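Local coordinates for protein dTDP-4-dehydrorhamnose reductase (Sulfolobus tokodaii, PDB 2GGS) that probably reduces dTDP-4-dehydrorhamnose to dTDP-rhamnose with NADPH, the dinucleotide bound in this structure, as a Rossmann-fold member of the RmlD family, at residues A64-D69 and K82-A87; H104-Y109 and L132-G137; S185-A190 and T265-G270. One frame throughout, in Å; residues are numbered along the deposited sequence.

Contact 1 of 3, residues A64-D69 and K82-A87; sequences AAAMTD and KINAEA. With NDP (NADPH dihydro-nicotinamide-adenine-dinucleotide phosphate), chain C.
Asn84 turns the flat end of its side chain to the backbone of Met67 and bonds it twice. Its OD1 accepts from Met67 N at 2.9 Å, the N-H arriving in the carbonyl plane on a lone pair; its ND2 donates to Met67 O at 3.2 Å, a nearly straight bond (166°) with that oxygen lying in the amide plane. One amide thus reads both the N-H and the C=O of a single residue. Beside it, Ile83 sets CG2 against Met67 CB at 3.7 Å. With CG1 anti to its backbone N (chi1 -175°), the longer branch of Ile83 swings to the NADPH instead, where CG1 comes within 3.6 Å of N7A of the adenine and CD1 rests near C6A. Nearer strand 60-63, a water joins the two backbones, donating to both Ala65 O and Ile83 O.

The loop held this way follows strand 60-63 of the Rossmann sheet and runs along the cofactor. Ala66 N donates to the adenosine-ribose ring oxygen O4B of NADPH at 3.1 Å, and Thr68 OG1 bonds the phosphate oxygen O1A at 2.9 Å. In the second shell, Ser133 OG on helix 129-141 bonds Asn84 ND2, which probably helps fix which way round the amide sits. With an alanine here instead of Asn84, the N-H and C=O of Met67 would probably lose both mates and the loop could shift against the cofactor. The amide is thus likely to act through the backbone, helping to set the loop whose neighbouring groups grip ribose and phosphate.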
# COMPACT_ATOMS: atom_id res chain seq x y z
N ALA A 64 6.96 -2.53 -3.11
CA ALA A 64 5.82 -2.62 -2.19
C ALA A 64 6.26 -2.85 -0.75
O ALA A 64 5.45 -2.86 0.18
CB ALA A 64 4.84 -3.72 -2.62
N ALA A 65 7.56 -2.99 -0.55
CA ALA A 65 8.00 -3.21 0.85
C ALA A 65 7.87 -1.96 1.74
O ALA A 65 8.15 -0.83 1.30
CB ALA A 65 9.49 -3.65 0.83
N ALA A 66 7.51 -2.15 3.01
CA ALA A 66 7.33 -1.02 3.95
C ALA A 66 6.99 -1.54 5.34
O ALA A 66 6.50 -2.65 5.46
CB ALA A 66 6.20 -0.09 3.50
N MET A 67 7.24 -0.71 6.33
CA MET A 67 6.78 -0.89 7.71
C MET A 67 5.44 -0.17 7.77
O MET A 67 5.38 1.07 7.80
CB MET A 67 7.78 -0.25 8.68
CG MET A 67 7.37 -0.36 10.13
SD MET A 67 8.69 0.39 11.13
CE MET A 67 7.90 0.45 12.71
N THR A 68 4.36 -0.97 7.76
CA THR A 68 3.01 -0.43 7.64
C THR A 68 2.19 -0.37 8.94
O THR A 68 1.02 0.04 8.92
CB THR A 68 2.21 -1.23 6.57
OG1 THR A 68 2.04 -2.56 7.03
CG2 THR A 68 2.96 -1.25 5.23
N ASP A 69 2.78 -0.80 10.05
CA ASP A 69 2.14 -0.63 11.36
C ASP A 69 2.30 0.83 11.78
O ASP A 69 3.39 1.29 12.16
CB ASP A 69 2.76 -1.57 12.40
CG ASP A 69 2.05 -1.50 13.76
OD1 ASP A 69 1.65 -0.40 14.23
OD2 ASP A 69 1.92 -2.58 14.37
N LYS A 82 14.36 4.06 7.77
CA LYS A 82 15.26 3.27 7.00
C LYS A 82 14.59 2.45 5.94
O LYS A 82 15.15 2.30 4.85
CB LYS A 82 16.01 2.31 7.91
CG LYS A 82 17.11 3.02 8.65
CD LYS A 82 18.32 2.09 8.77
CE LYS A 82 18.35 1.38 10.13
NZ LYS A 82 18.93 2.28 11.19
N ILE A 83 13.42 1.90 6.25
CA ILE A 83 12.75 1.02 5.27
C ILE A 83 11.79 1.85 4.40
O ILE A 83 11.76 1.63 3.20
CB ILE A 83 12.04 -0.20 5.93
CG1 ILE A 83 11.44 -1.18 4.89
CG2 ILE A 83 10.95 0.24 6.93
CD1 ILE A 83 12.36 -1.63 3.78
N ASN A 84 11.05 2.78 5.02
CA ASN A 84 10.01 3.50 4.26
C ASN A 84 10.56 4.61 3.41
O ASN A 84 9.93 5.01 2.39
CB ASN A 84 8.98 4.08 5.22
CG ASN A 84 8.08 3.03 5.80
OD1 ASN A 84 8.08 1.86 5.39
ND2 ASN A 84 7.25 3.47 6.74
N ALA A 85 11.74 5.11 3.78
CA ALA A 85 12.35 6.22 3.05
C ALA A 85 13.73 5.85 2.49
O ALA A 85 13.93 5.78 1.27
CB ALA A 85 12.41 7.49 3.91
N GLU A 86 14.69 5.55 3.37
CA GLU A 86 16.07 5.48 2.88
C GLU A 86 16.30 4.33 1.88
O GLU A 86 17.05 4.50 0.95
CB GLU A 86 17.05 5.36 4.06
CG GLU A 86 18.47 5.79 3.67
CD GLU A 86 19.37 6.01 4.88
OE1 GLU A 86 18.95 5.64 6.00
OE2 GLU A 86 20.47 6.55 4.67
N ALA A 87 15.64 3.19 2.06
CA ALA A 87 15.79 2.04 1.15
C ALA A 87 15.44 2.45 -0.26
O ALA A 87 16.05 1.96 -1.22
CB ALA A 87 14.94 0.84 1.60
PA NDP C . 2.30 -5.49 4.26
O1A NDP C . 2.47 -5.03 5.65
O2A NDP C . 1.34 -6.61 4.11
O5B NDP C . 3.68 -5.93 3.61
C5B NDP C . 4.88 -5.26 3.94
C4B NDP C . 5.95 -5.92 3.11
O4B NDP C . 7.15 -5.17 3.30
C3B NDP C . 6.18 -7.37 3.47
O3B NDP C . 6.37 -8.11 2.29
C2B NDP C . 7.50 -7.28 4.26
O2B NDP C . 8.19 -8.48 4.10
C1B NDP C . 8.17 -6.14 3.51
N9A NDP C . 9.25 -5.54 4.31
C8A NDP C . 9.11 -4.79 5.44
N7A NDP C . 10.36 -4.46 5.87
C5A NDP C . 11.25 -5.00 5.03
C6A NDP C . 12.65 -5.00 5.00
N6A NDP C . 13.36 -4.44 6.02
N1A NDP C . 13.25 -5.70 3.98
C2A NDP C . 12.55 -6.37 2.99
N3A NDP C . 11.18 -6.38 3.04
C4A NDP C . 10.56 -5.71 4.04
O3 NDP C . 1.92 -4.13 3.46
PN NDP C . 0.85 -3.97 2.25
O1N NDP C . 0.93 -5.01 1.25
O2N NDP C . -0.41 -3.70 2.99
O5D NDP C . 1.33 -2.56 1.67
C5D NDP C . 1.98 -2.50 0.40
C4D NDP C . 2.42 -1.08 0.07
O4D NDP C . 1.28 -0.25 0.05
C3D NDP C . 3.37 -0.46 1.09
O3D NDP C . 4.19 0.39 0.33
C2D NDP C . 2.47 0.36 1.98
O2D NDP C . 3.20 1.41 2.60
C1D NDP C . 1.45 0.86 0.93
N1N NDP C . 0.18 1.23 1.56
C2N NDP C . -0.38 0.33 2.44
C3N NDP C . -1.66 0.51 2.93
C7N NDP C . -2.21 -0.51 3.88
O7N NDP C . -3.41 -0.21 4.56
N7N NDP C . -1.57 -1.66 4.07
C4N NDP C . -2.48 1.72 2.53
C5N NDP C . -1.77 2.67 1.60
C6N NDP C . -0.48 2.36 1.15
P2B NDP C . 8.25 -9.63 5.30
O1X NDP C . 8.67 -10.83 4.55
O2X NDP C . 6.90 -9.74 5.93
O3X NDP C . 9.27 -9.21 6.39
O HOH W 1 10.03 1.18 0.87

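Contact 2 of 3, residues H104-Y109 and L132-G137. With NDP (NADPH dihydro-nicotinamide-adenine-dinucleotide phosphate), chain C.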
# COMPACT_ATOMS: atom_id res chain seq x y z
N HIS A 104 6.89 2.74 -7.51
CA HIS A 104 7.00 2.81 -6.07
C HIS A 104 5.58 2.97 -5.49
O HIS A 104 4.81 3.80 -5.97
CB HIS A 104 7.86 4.02 -5.64
CG HIS A 104 7.78 4.29 -4.18
ND1 HIS A 104 8.30 3.41 -3.25
CD2 HIS A 104 7.17 5.27 -3.47
CE1 HIS A 104 8.02 3.84 -2.04
NE2 HIS A 104 7.35 4.98 -2.14
N ILE A 105 5.27 2.22 -4.44
CA ILE A 105 3.91 2.28 -3.88
C ILE A 105 3.89 3.21 -2.68
O ILE A 105 4.74 3.13 -1.79
CB ILE A 105 3.39 0.87 -3.50
CG1 ILE A 105 3.54 -0.14 -4.67
CG2 ILE A 105 1.91 1.00 -3.00
CD1 ILE A 105 2.88 0.27 -5.99
N SER A 106 2.92 4.13 -2.65
CA SER A 106 2.81 5.08 -1.57
C SER A 106 1.40 5.09 -0.95
O SER A 106 0.61 4.16 -1.18
CB SER A 106 3.28 6.48 -2.01
OG SER A 106 3.43 7.38 -0.90
N THR A 107 1.13 6.10 -0.14
CA THR A 107 -0.01 6.06 0.79
C THR A 107 -0.80 7.37 0.86
O THR A 107 -0.24 8.46 0.77
CB THR A 107 0.45 5.63 2.23
OG1 THR A 107 -0.67 5.62 3.13
CG2 THR A 107 1.54 6.58 2.77
N ASP A 108 -2.11 7.23 1.10
CA ASP A 108 -2.99 8.33 1.42
C ASP A 108 -2.65 9.05 2.73
O ASP A 108 -3.03 10.20 2.92
CB ASP A 108 -4.46 7.83 1.41
CG ASP A 108 -4.75 6.76 2.46
OD1 ASP A 108 -3.84 5.97 2.83
OD2 ASP A 108 -5.92 6.69 2.90
N TYR A 109 -1.89 8.38 3.63
CA TYR A 109 -1.46 9.03 4.88
C TYR A 109 -0.35 10.07 4.68
O TYR A 109 0.09 10.69 5.63
CB TYR A 109 -1.04 7.99 5.95
CG TYR A 109 -2.20 7.28 6.62
CD1 TYR A 109 -3.50 7.29 6.02
CD2 TYR A 109 -2.05 6.64 7.85
CE1 TYR A 109 -4.58 6.65 6.64
CE2 TYR A 109 -3.14 5.98 8.46
CZ TYR A 109 -4.39 6.00 7.85
OH TYR A 109 -5.48 5.35 8.42
N LEU A 132 4.86 10.46 7.10
CA LEU A 132 6.08 11.24 6.82
C LEU A 132 7.19 10.36 6.25
O LEU A 132 7.81 10.72 5.25
CB LEU A 132 6.57 11.98 8.09
CG LEU A 132 7.82 12.84 7.78
CD1 LEU A 132 7.63 13.79 6.58
CD2 LEU A 132 8.24 13.62 9.03
N SER A 133 7.47 9.22 6.90
CA SER A 133 8.48 8.31 6.34
C SER A 133 8.14 7.91 4.90
O SER A 133 9.02 7.90 4.04
CB SER A 133 8.73 7.07 7.23
OG SER A 133 7.56 6.29 7.37
N LYS A 134 6.86 7.62 4.63
CA LYS A 134 6.43 7.31 3.29
C LYS A 134 6.60 8.50 2.36
O LYS A 134 7.09 8.33 1.23
CB LYS A 134 5.00 6.76 3.29
CG LYS A 134 4.90 5.33 3.93
CD LYS A 134 5.49 4.20 3.09
CE LYS A 134 4.79 4.01 1.73
NZ LYS A 134 5.40 2.93 0.91
N LEU A 135 6.27 9.68 2.82
CA LEU A 135 6.44 10.89 1.99
C LEU A 135 7.91 11.10 1.64
O LEU A 135 8.22 11.43 0.52
CB LEU A 135 5.91 12.14 2.67
CG LEU A 135 6.19 13.43 1.91
CD1 LEU A 135 5.57 13.39 0.51
CD2 LEU A 135 5.63 14.59 2.76
N LEU A 136 8.81 10.87 2.59
CA LEU A 136 10.25 10.94 2.30
C LEU A 136 10.67 9.90 1.26
O LEU A 136 11.39 10.23 0.32
CB LEU A 136 11.08 10.89 3.59
CG LEU A 136 10.75 12.04 4.56
CD1 LEU A 136 11.57 11.91 5.84
CD2 LEU A 136 10.87 13.47 3.98
N GLY A 137 10.15 8.68 1.34
CA GLY A 137 10.36 7.70 0.29
C GLY A 137 9.84 8.17 -1.07
O GLY A 137 10.52 7.98 -2.08
PA NDP C . 2.30 -5.49 4.26
O1A NDP C . 2.47 -5.03 5.65
O2A NDP C . 1.34 -6.61 4.11
O5B NDP C . 3.68 -5.93 3.61
C5B NDP C . 4.88 -5.26 3.94
C4B NDP C . 5.95 -5.92 3.11
O4B NDP C . 7.15 -5.17 3.30
C3B NDP C . 6.18 -7.37 3.47
O3B NDP C . 6.37 -8.11 2.29
C2B NDP C . 7.50 -7.28 4.26
O2B NDP C . 8.19 -8.48 4.10
C1B NDP C . 8.17 -6.14 3.51
N9A NDP C . 9.25 -5.54 4.31
C8A NDP C . 9.11 -4.79 5.44
N7A NDP C . 10.36 -4.46 5.87
C5A NDP C . 11.25 -5.00 5.03
C6A NDP C . 12.65 -5.00 5.00
N6A NDP C . 13.36 -4.44 6.02
N1A NDP C . 13.25 -5.70 3.98
C2A NDP C . 12.55 -6.37 2.99
N3A NDP C . 11.18 -6.38 3.04
C4A NDP C . 10.56 -5.71 4.04
O3 NDP C . 1.92 -4.13 3.46
PN NDP C . 0.85 -3.97 2.25
O1N NDP C . 0.93 -5.01 1.25
O2N NDP C . -0.41 -3.70 2.99
O5D NDP C . 1.33 -2.56 1.67
C5D NDP C . 1.98 -2.50 0.40
C4D NDP C . 2.42 -1.08 0.07
O4D NDP C . 1.28 -0.25 0.05
C3D NDP C . 3.37 -0.46 1.09
O3D NDP C . 4.19 0.39 0.33
C2D NDP C . 2.47 0.36 1.98
O2D NDP C . 3.20 1.41 2.60
C1D NDP C . 1.45 0.86 0.93
N1N NDP C . 0.18 1.23 1.56
C2N NDP C . -0.38 0.33 2.44
C3N NDP C . -1.66 0.51 2.93
C7N NDP C . -2.21 -0.51 3.88
O7N NDP C . -3.41 -0.21 4.56
N7N NDP C . -1.57 -1.66 4.07
C4N NDP C . -2.48 1.72 2.53
C5N NDP C . -1.77 2.67 1.60
C6N NDP C . -0.48 2.36 1.15
P2B NDP C . 8.25 -9.63 5.30
O1X NDP C . 8.67 -10.83 4.55
O2X NDP C . 6.90 -9.74 5.93
O3X NDP C . 9.27 -9.21 6.39
O HOH W 2 5.86 6.44 -0.27
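Lys134 NZ is gripped from the strand and from the cofactor at once. Lys134 NZ donates to Ile105 O at 2.8 Å, 23° out of the carbonyl plane. On the cofactor side, Lys134 NZ donates to the nicotinamide-ribose hydroxyl O3D of NADPH at 2.9 Å, and a weak third bond runs to O2D of the same ribose. Bends at chi2 and chi3 curl the lysine chain between helix and strand before its last bond straightens out to the ammonium group. Lower on that chain, Lys134 CB meets the methyl CG2 of Thr107 at 3.5 Å, the two side chains crossing at about a right angle.

Strand 101-107 and helix 129-141 are the first two elements of a beta-alpha-beta unit that closes with strand 147-151, and over these short segments they run roughly antiparallel, 146° between their directions. Lys134 and Tyr130, one turn earlier, fit the Tyr-x-x-x-Lys motif of short-chain dehydrogenases, in which the lysine typically holds the nicotinamide ribose; Tyr130 OH also bonds the NADPH. At the strand's C-terminal end, Thr107 OG1 lies 3.5 Å from C5N of the nicotinamide ring. It also accepts from Tyr109 N, an ST turn that bends the chain just past the strand.

Behind the lysine, a water bridges three groups: it donates to Lys134 O and to Ser106 OG, and it lies in the ring plane of His104 at 2.8 Å from NE2. Second-shell residues hold both side chains, Asn63 bonding His104 ND1 and Glu138 bonding Ser106 OG.

Contact 3 of 3, residues S185-A190 and T265-G270; sequences SARKLA and TLDLDG
Arg187 meets the carboxylate of Asp267 side-on, NE to OD2 at 2.8 Å and NH2 to OD1 at 2.9 Å, both on syn lone pairs. The two flat groups lie only 11° from coplanar, and the bonds are close to straight at 172° and 178°. From the anti side of OD2, Ser185 OG donates at 2.7 Å, while the same hydroxyl accepts from Lys188 N as the N-cap of helix 186-199. Gly270 completes this close-packed part: its CA lies 4.0 Å from Ser185 CB, where a side chain on the glycine would collide, and a water links its O to Arg187 N.

The outer side is looser and wetter. Asp269 lies alongside the arginine, its CB 3.4 Å from Arg187 NH2, but its carboxylate stands beyond salt-bridge range and reaches NH2 through a water.

Asp267, in the loop after helix 253-258, thus joins that late part of the chain to the first turn of helix 186-199, while helix 11-20 packs on Arg187 through Glu15 and Arg18. The Asp267 carboxylate, whose OD2 accepts two hydrogen bonds, is probably stabilised by the arginine and by the positive end of the helix dipole.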
# COMPACT_ATOMS: atom_id res chain seq x y z
N SER A 185 -9.01 -3.61 -2.27
CA SER A 185 -8.47 -4.96 -2.00
C SER A 185 -7.10 -5.09 -2.61
O SER A 185 -6.80 -4.50 -3.66
CB SER A 185 -9.35 -6.08 -2.52
OG SER A 185 -9.48 -5.99 -3.93
N ALA A 186 -6.24 -5.88 -1.96
CA ALA A 186 -4.96 -6.13 -2.60
C ALA A 186 -5.08 -6.66 -4.01
O ALA A 186 -4.28 -6.27 -4.86
CB ALA A 186 -4.11 -7.10 -1.72
N ARG A 187 -6.05 -7.56 -4.29
CA ARG A 187 -6.19 -8.14 -5.62
C ARG A 187 -6.60 -7.10 -6.69
O ARG A 187 -6.11 -7.16 -7.81
CB ARG A 187 -7.13 -9.34 -5.62
CG ARG A 187 -8.59 -8.98 -5.30
CD ARG A 187 -9.39 -10.28 -5.38
NE ARG A 187 -10.81 -10.00 -5.30
CZ ARG A 187 -11.76 -10.85 -5.69
NH1 ARG A 187 -11.45 -12.04 -6.19
NH2 ARG A 187 -13.04 -10.50 -5.58
N LYS A 188 -7.49 -6.18 -6.33
CA LYS A 188 -7.88 -5.15 -7.30
C LYS A 188 -6.76 -4.18 -7.60
O LYS A 188 -6.53 -3.82 -8.77
CB LYS A 188 -9.14 -4.39 -6.84
CG LYS A 188 -10.38 -5.28 -6.85
CD LYS A 188 -10.83 -5.64 -8.28
CE LYS A 188 -12.14 -6.41 -8.23
NZ LYS A 188 -12.30 -7.43 -9.32
N LEU A 189 -6.06 -3.77 -6.54
CA LEU A 189 -4.85 -2.93 -6.67
C LEU A 189 -3.81 -3.64 -7.55
O LEU A 189 -3.23 -3.03 -8.42
CB LEU A 189 -4.27 -2.57 -5.29
CG LEU A 189 -3.05 -1.65 -5.43
CD1 LEU A 189 -3.29 -0.42 -6.36
CD2 LEU A 189 -2.57 -1.22 -4.06
N ALA A 190 -3.57 -4.94 -7.32
CA ALA A 190 -2.57 -5.68 -8.12
C ALA A 190 -2.94 -5.70 -9.60
O ALA A 190 -2.09 -5.47 -10.46
CB ALA A 190 -2.44 -7.05 -7.61
N THR A 265 -14.70 -0.13 -7.09
CA THR A 265 -15.88 -0.61 -6.39
C THR A 265 -15.47 -1.51 -5.23
O THR A 265 -14.61 -2.39 -5.42
CB THR A 265 -16.80 -1.34 -7.34
OG1 THR A 265 -17.22 -0.40 -8.33
CG2 THR A 265 -18.03 -1.89 -6.60
N LEU A 266 -16.04 -1.26 -4.07
CA LEU A 266 -15.70 -2.02 -2.87
C LEU A 266 -15.68 -3.53 -3.17
O LEU A 266 -16.65 -4.09 -3.71
CB LEU A 266 -16.66 -1.76 -1.73
CG LEU A 266 -16.29 -2.46 -0.40
CD1 LEU A 266 -14.98 -1.82 0.14
CD2 LEU A 266 -17.41 -2.38 0.62
N ASP A 267 -14.57 -4.17 -2.83
CA ASP A 267 -14.36 -5.56 -3.10
C ASP A 267 -14.18 -6.41 -1.83
O ASP A 267 -13.16 -6.91 -1.59
CB ASP A 267 -13.18 -5.72 -4.06
CG ASP A 267 -12.86 -7.14 -4.40
OD1 ASP A 267 -13.76 -7.93 -4.55
OD2 ASP A 267 -11.70 -7.46 -4.48
N LEU A 268 -15.23 -6.59 -1.06
CA LEU A 268 -15.12 -7.44 0.09
C LEU A 268 -14.75 -8.91 -0.13
O LEU A 268 -14.23 -9.53 0.75
CB LEU A 268 -16.31 -7.32 1.01
CG LEU A 268 -16.57 -5.93 1.56
CD1 LEU A 268 -17.83 -5.92 2.36
CD2 LEU A 268 -15.41 -5.50 2.39
N ASP A 269 -15.02 -9.44 -1.29
CA ASP A 269 -14.54 -10.75 -1.63
C ASP A 269 -12.99 -10.86 -1.67
O ASP A 269 -12.46 -11.92 -1.77
CB ASP A 269 -15.10 -11.21 -2.97
CG ASP A 269 -16.59 -11.59 -2.92
OD1 ASP A 269 -17.17 -11.74 -1.88
OD2 ASP A 269 -17.11 -11.76 -4.00
N GLY A 270 -12.32 -9.73 -1.61
CA GLY A 270 -10.87 -9.69 -1.55
C GLY A 270 -10.30 -9.91 -0.17
O GLY A 270 -9.12 -9.92 0.01
O HOH W 3 -12.16 -2.53 -2.43
O HOH W 4 -7.22 -9.05 -2.06
O HOH W 5 -15.12 -12.36 -6.17

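Contacts 1 and 2 are buried neighbours, centres about 9 Å apart, and both touch the NADPH; contact 3 is only partly buried and lies across the chain's centre, its own centre about 21 to 22 Å from those of the other two. The first two meet directly: helix 77-97 of contact 1 packs on helix 129-141 of contact 2, Ala85 CB lying 3.7 Å from Leu136 CB. Their chemistry is largely that of side chains bonding backbone and cofactor, one with a neutral amide over a loop, the other with an ammonium group between strand and ribose. Nearer the surface, contact 3 relies on paired opposite charges and bridging waters to join late parts of the chain, and its segments hold no part of the dinucleotide.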